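Local structure of protein Amuc_1100 (Akkermansia muciniphila, 6KNY) at residues Y199-E211 against Q264-F276. The protein is of unknown function but is probably held in the membrane by a transmembrane helix that is absent from this construct. Residues are numbered along the deposited sequence; the frame is centred on the assembly and turned at random.
Sequences YLFTVNSIRIRNE and QVFVQVSLNLVHF
A classic beta bulge breaks the antiparallel pairing of 199-211 with 264-276: Asn-204 and Ser-205 both face Ser-270, whose carbonyl O takes a bent bond from Asn-204 N (2.8 Å, 136° at the hydrogen) and a weak one from Ser-205 N. A chi1 of 179° swings the Asn-204 amide away from its own N and toward the Ser-270 side chain, but the weak bond from ND2 to Ser-270 OG is doubtful, as that serine has two conformers. The chain turns a corner here; beyond it the register is shifted by one and regular pairing resumes. Arg-207 and Arg-209 exchange paired backbone bonds with Gln-268 and Phe-266, and Glu-211 N gives one bond to Gln-264 O. At the other end a water bridges Leu-200 N and Val-274 O, next to the direct bond from Val-274 N to Leu-200 O (2.9 Å). Leu-200 lies alongside Val-274, its CD2 meeting the edge of the Phe-276 ring 3.8 Å from CZ. On the opposite face of the sheet from Thr-202 and Asn-272, Leu-273 CD1 sits over the centre of the Phe-201 ring, a CH-pi contact 3.9 Å from the centroid, and Phe-201 CD1 also meets Leu-271 CD1 at 4.2 Å. An alanine at Phe-201 would remove this ring and is likely to leave Leu-273 CD1 without its aromatic partner and a gap beside Leu-271. Further along that face, Ile-208 CG2 packs 3.5 Å from Val-265 CG1. Strand 201-210 is outermost within the chain; strand 265-276 pairs on its other side with strand 170-181, while helices 117-134 and 183-194 pack on the apolar face, touching Leu-273 and Leu-271 respectively.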
loop_
_atom_site.group_PDB
_atom_site.type_symbol
_atom_site.label_atom_id
_atom_site.label_comp_id
_atom_site.label_asym_id
_atom_site.label_seq_id
_atom_site.Cartn_x
_atom_site.Cartn_y
_atom_site.Cartn_z
ATOM N N TYR A 199 -3.236 -4.877 -8.313
ATOM C CA TYR A 199 -3.008 -3.470 -8.026
ATOM C C TYR A 199 -1.691 -3.061 -8.661
ATOM O O TYR A 199 -0.703 -3.792 -8.557
ATOM C CB TYR A 199 -2.980 -3.219 -6.514
ATOM C CG TYR A 199 -4.300 -3.486 -5.821
ATOM C CD1 TYR A 199 -5.329 -2.550 -5.856
ATOM C CD2 TYR A 199 -4.513 -4.668 -5.115
ATOM C CE1 TYR A 199 -6.526 -2.777 -5.196
ATOM C CE2 TYR A 199 -5.713 -4.910 -4.459
ATOM C CZ TYR A 199 -6.715 -3.969 -4.512
ATOM O OH TYR A 199 -7.911 -4.204 -3.869
ATOM N N LEU A 200 -1.675 -1.899 -9.317
ATOM C CA LEU A 200 -0.488 -1.410 -10.020
ATOM C C LEU A 200 0.224 -0.359 -9.165
ATOM O O LEU A 200 -0.262 0.772 -9.022
ATOM C CB LEU A 200 -0.872 -0.839 -11.387
ATOM C CG LEU A 200 0.241 -0.206 -12.247
ATOM C CD1 LEU A 200 1.359 -1.203 -12.529
ATOM C CD2 LEU A 200 -0.379 0.308 -13.576
ATOM N N PHE A 201 1.370 -0.733 -8.599
ATOM C CA PHE A 201 2.259 0.205 -7.912
ATOM C C PHE A 201 3.431 0.499 -8.829
ATOM O O PHE A 201 4.089 -0.429 -9.319
ATOM C CB PHE A 201 2.792 -0.366 -6.594
ATOM C CG PHE A 201 1.769 -0.455 -5.499
ATOM C CD1 PHE A 201 1.574 0.604 -4.623
ATOM C CD2 PHE A 201 1.027 -1.627 -5.314
ATOM C CE1 PHE A 201 0.638 0.513 -3.593
ATOM C CE2 PHE A 201 0.099 -1.721 -4.287
ATOM C CZ PHE A 201 -0.090 -0.661 -3.423
ATOM N N THR A 202 3.689 1.775 -9.071
ATOM C CA THR A 202 4.812 2.141 -9.911
ATOM C C THR A 202 5.859 2.821 -9.041
ATOM O O THR A 202 5.532 3.426 -8.018
ATOM C CB THR A 202 4.352 3.031 -11.078
ATOM O OG1 THR A 202 5.435 3.177 -12.013
ATOM C CG2 THR A 202 3.919 4.405 -10.574
ATOM N N VAL A 203 7.126 2.652 -9.404
ATOM C CA VAL A 203 8.232 3.068 -8.544
ATOM C C VAL A 203 8.643 4.477 -8.950
ATOM O O VAL A 203 9.187 4.688 -10.038
ATOM C CB VAL A 203 9.418 2.100 -8.628
ATOM C CG1 VAL A 203 10.620 2.663 -7.862
ATOM C CG2 VAL A 203 9.030 0.732 -8.079
ATOM N N ASN A 204 8.364 5.443 -8.079
ATOM C CA ASN A 204 8.846 6.800 -8.288
ATOM C C ASN A 204 10.333 6.903 -7.976
ATOM O O ASN A 204 11.098 7.492 -8.751
ATOM C CB ASN A 204 8.039 7.771 -7.434
ATOM C CG ASN A 204 8.498 9.193 -7.594
ATOM O OD1 ASN A 204 8.540 9.728 -8.713
ATOM N ND2 ASN A 204 8.858 9.816 -6.484
ATOM N N SER A 205 10.771 6.337 -6.852
ATOM C CA SER A 205 12.186 6.381 -6.497
ATOM C C SER A 205 12.441 5.313 -5.447
ATOM O O SER A 205 11.509 4.819 -4.811
ATOM C CB SER A 205 12.611 7.766 -5.984
ATOM O OG SER A 205 12.031 8.049 -4.726
ATOM N N ILE A 206 13.714 4.958 -5.273
ATOM C CA ILE A 206 14.098 3.956 -4.280
ATOM C C ILE A 206 15.503 4.276 -3.778
ATOM O O ILE A 206 16.341 4.771 -4.535
ATOM C CB ILE A 206 14.022 2.521 -4.844
ATOM C CG1 ILE A 206 14.288 1.501 -3.715
ATOM C CG2 ILE A 206 14.981 2.324 -6.037
ATOM C CD1 ILE A 206 13.883 0.078 -4.075
ATOM N N ARG A 207 15.740 4.037 -2.484
ATOM C CA ARG A 207 17.077 4.057 -1.904
ATOM C C ARG A 207 17.326 2.703 -1.254
ATOM O O ARG A 207 16.462 2.184 -0.529
ATOM C CB ARG A 207 17.252 5.206 -0.892
ATOM C CG ARG A 207 18.729 5.447 -0.445
ATOM C CD ARG A 207 18.911 6.658 0.516
ATOM N NE ARG A 207 18.150 7.850 0.123
ATOM C CZ ARG A 207 18.674 9.070 -0.017
ATOM N NH1 ARG A 207 17.909 10.095 -0.383
ATOM N NH2 ARG A 207 19.966 9.272 0.207
ATOM N N ILE A 208 18.490 2.125 -1.551
ATOM C CA ILE A 208 18.952 0.852 -1.000
ATOM C C ILE A 208 20.315 1.108 -0.364
ATOM O O ILE A 208 21.211 1.658 -1.017
ATOM C CB ILE A 208 19.051 -0.230 -2.088
ATOM C CG1 ILE A 208 17.730 -0.324 -2.879
ATOM C CG2 ILE A 208 19.413 -1.584 -1.482
ATOM C CD1 ILE A 208 17.816 -1.225 -4.097
ATOM N N ARG A 209 20.480 0.716 0.898
ATOM C CA ARG A 209 21.680 1.082 1.637
ATOM C C ARG A 209 22.123 -0.082 2.518
ATOM O O ARG A 209 21.324 -0.607 3.300
ATOM C CB ARG A 209 21.414 2.330 2.490
ATOM C CG ARG A 209 22.622 2.855 3.229
ATOM C CD ARG A 209 22.782 4.349 3.021
ATOM N NE ARG A 209 24.181 4.730 2.830
ATOM C CZ ARG A 209 24.563 5.875 2.271
ATOM N NH1 ARG A 209 23.646 6.729 1.847
ATOM N NH2 ARG A 209 25.850 6.162 2.126
ATOM N N ASN A 210 23.378 -0.508 2.362
ATOM C CA ASN A 210 23.992 -1.375 3.368
ATOM C C ASN A 210 24.020 -0.669 4.715
ATOM O O ASN A 210 24.393 0.502 4.805
ATOM C CB ASN A 210 25.422 -1.742 2.973
ATOM C CG ASN A 210 25.485 -2.674 1.801
ATOM O OD1 ASN A 210 24.528 -3.387 1.497
ATOM N ND2 ASN A 210 26.632 -2.691 1.143
ATOM N N GLU A 211 23.604 -1.367 5.766
ATOM C CA GLU A 211 23.836 -0.811 7.091
ATOM C C GLU A 211 25.270 -1.072 7.544
ATOM O O GLU A 211 25.745 -0.426 8.485
ATOM C CB GLU A 211 22.796 -1.362 8.077
ATOM C CG GLU A 211 21.383 -1.416 7.440
ATOM C CD GLU A 211 20.260 -0.844 8.299
ATOM O OE1 GLU A 211 20.432 0.256 8.868
ATOM O OE2 GLU A 211 19.182 -1.475 8.368
ATOM N N GLN A 264 22.454 -6.407 7.144
ATOM C CA GLN A 264 21.128 -5.844 6.936
ATOM C C GLN A 264 21.188 -4.816 5.816
ATOM O O GLN A 264 22.159 -4.058 5.704
ATOM C CB GLN A 264 20.598 -5.178 8.206
ATOM C CG GLN A 264 20.188 -6.143 9.331
ATOM C CD GLN A 264 18.909 -6.914 9.045
ATOM O OE1 GLN A 264 18.944 -8.063 8.609
ATOM N NE2 GLN A 264 17.775 -6.292 9.318
ATOM N N VAL A 265 20.155 -4.813 4.980
ATOM C CA VAL A 265 20.003 -3.846 3.900
ATOM C C VAL A 265 18.740 -3.033 4.169
ATOM O O VAL A 265 17.685 -3.599 4.481
ATOM C CB VAL A 265 19.936 -4.554 2.539
ATOM C CG1 VAL A 265 19.660 -3.554 1.424
ATOM C CG2 VAL A 265 21.227 -5.346 2.291
ATOM N N PHE A 266 18.851 -1.717 4.076
ATOM C CA PHE A 266 17.729 -0.823 4.330
ATOM C C PHE A 266 17.187 -0.306 3.003
ATOM O O PHE A 266 17.966 0.125 2.143
ATOM C CB PHE A 266 18.174 0.321 5.234
ATOM C CG PHE A 266 17.250 1.515 5.239
ATOM C CD1 PHE A 266 17.406 2.549 4.314
ATOM C CD2 PHE A 266 16.244 1.623 6.192
ATOM C CE1 PHE A 266 16.563 3.656 4.332
ATOM C CE2 PHE A 266 15.400 2.728 6.223
ATOM C CZ PHE A 266 15.558 3.746 5.295
ATOM N N VAL A 267 15.881 -0.373 2.850
ATOM C CA VAL A 267 15.190 0.078 1.668
ATOM C C VAL A 267 14.114 1.078 1.978
ATOM O O VAL A 267 13.371 0.918 2.879
ATOM C CB VAL A 267 14.502 -1.063 0.923
ATOM C CG1 VAL A 267 13.796 -0.567 -0.320
ATOM C CG2 VAL A 267 15.481 -2.129 0.551
ATOM N N GLN A 268 14.055 2.101 1.166
ATOM C CA GLN A 268 13.035 3.091 1.228
ATOM C C GLN A 268 12.609 3.360 -0.189
ATOM O O GLN A 268 13.392 3.765 -1.013
ATOM C CB GLN A 268 13.465 4.344 1.925
ATOM C CG GLN A 268 12.259 5.175 2.255
ATOM C CD GLN A 268 12.546 6.327 3.175
ATOM O OE1 GLN A 268 12.476 6.204 4.397
ATOM N NE2 GLN A 268 12.862 7.463 2.592
ATOM N N VAL A 269 11.352 3.084 -0.456
ATOM C CA VAL A 269 10.788 3.252 -1.775
ATOM C C VAL A 269 9.569 4.162 -1.811
ATOM O O VAL A 269 8.749 4.114 -0.936
ATOM C CB VAL A 269 10.474 1.891 -2.424
ATOM C CG1 VAL A 269 9.474 1.117 -1.617
ATOM C CG2 VAL A 269 9.943 2.080 -3.813
ATOM N N SER A 270 9.565 4.999 -2.843
ATOM C CA SER A 270 8.468 5.919 -3.109
ATOM C C SER A 270 7.630 5.322 -4.228
ATOM O O SER A 270 8.154 5.035 -5.311
ATOM C CB SER A 270 9.015 7.290 -3.503
ATOM O OG SER A 270 7.984 8.221 -3.718
ATOM N N LEU A 271 6.336 5.133 -3.971
ATOM C CA LEU A 271 5.462 4.476 -4.923
ATOM C C LEU A 271 4.318 5.396 -5.314
ATOM O O LEU A 271 3.919 6.286 -4.552
ATOM C CB LEU A 271 4.914 3.183 -4.325
ATOM C CG LEU A 271 5.997 2.178 -3.901
ATOM C CD1 LEU A 271 5.412 1.155 -2.945
ATOM C CD2 LEU A 271 6.603 1.482 -5.112
ATOM N N ASN A 272 3.814 5.197 -6.527
ATOM C CA ASN A 272 2.522 5.737 -6.930
ATOM C C ASN A 272 1.623 4.555 -7.253
ATOM O O ASN A 272 1.900 3.797 -8.190
ATOM C CB ASN A 272 2.647 6.681 -8.119
ATOM C CG ASN A 272 3.321 8.006 -7.746
ATOM O OD1 ASN A 272 2.718 8.881 -7.129
ATOM N ND2 ASN A 272 4.568 8.158 -8.144
ATOM N N LEU A 273 0.582 4.376 -6.439
ATOM C CA LEU A 273 -0.497 3.448 -6.754
ATOM C C LEU A 273 -1.346 4.061 -7.860
ATOM O O LEU A 273 -1.807 5.200 -7.735
ATOM C CB LEU A 273 -1.341 3.193 -5.506
ATOM C CG LEU A 273 -2.653 2.409 -5.648
ATOM C CD1 LEU A 273 -2.386 0.978 -6.120
ATOM C CD2 LEU A 273 -3.465 2.458 -4.323
ATOM N N VAL A 274 -1.561 3.324 -8.940
ATOM C CA VAL A 274 -2.262 3.863 -10.102
ATOM C C VAL A 274 -3.741 3.501 -9.978
ATOM O O VAL A 274 -4.104 2.320 -10.049
ATOM C CB VAL A 274 -1.644 3.330 -11.401
ATOM C CG1 VAL A 274 -2.410 3.831 -12.621
ATOM C CG2 VAL A 274 -0.150 3.732 -11.465
ATOM N N HIS A 275 -4.600 4.508 -9.767
ATOM C CA HIS A 275 -6.044 4.286 -9.788
ATOM C C HIS A 275 -6.593 4.633 -11.173
ATOM O O HIS A 275 -6.567 5.799 -11.580
ATOM C CB HIS A 275 -6.786 5.105 -8.731
ATOM C CG HIS A 275 -8.264 4.838 -8.746
ATOM N ND1 HIS A 275 -9.167 5.646 -9.409
ATOM C CD2 HIS A 275 -8.985 3.796 -8.261
ATOM C CE1 HIS A 275 -10.383 5.138 -9.296
ATOM N NE2 HIS A 275 -10.302 4.025 -8.590
ATOM N N PHE A 276 -7.124 3.630 -11.871
ATOM C CA PHE A 276 -7.748 3.830 -13.179
ATOM C C PHE A 276 -9.153 4.392 -13.004
ATOM O O PHE A 276 -9.961 3.840 -12.254
ATOM C CB PHE A 276 -7.769 2.513 -13.955
ATOM C CG PHE A 276 -6.399 2.029 -14.295
ATOM C CD1 PHE A 276 -5.751 2.485 -15.440
ATOM C CD2 PHE A 276 -5.731 1.158 -13.453
ATOM C CE1 PHE A 276 -4.447 2.072 -15.738
ATOM C CE2 PHE A 276 -4.427 0.748 -13.736
ATOM C CZ PHE A 276 -3.787 1.207 -14.878
HETATM O O HOH W 1 -3.974 -0.294 -9.256
#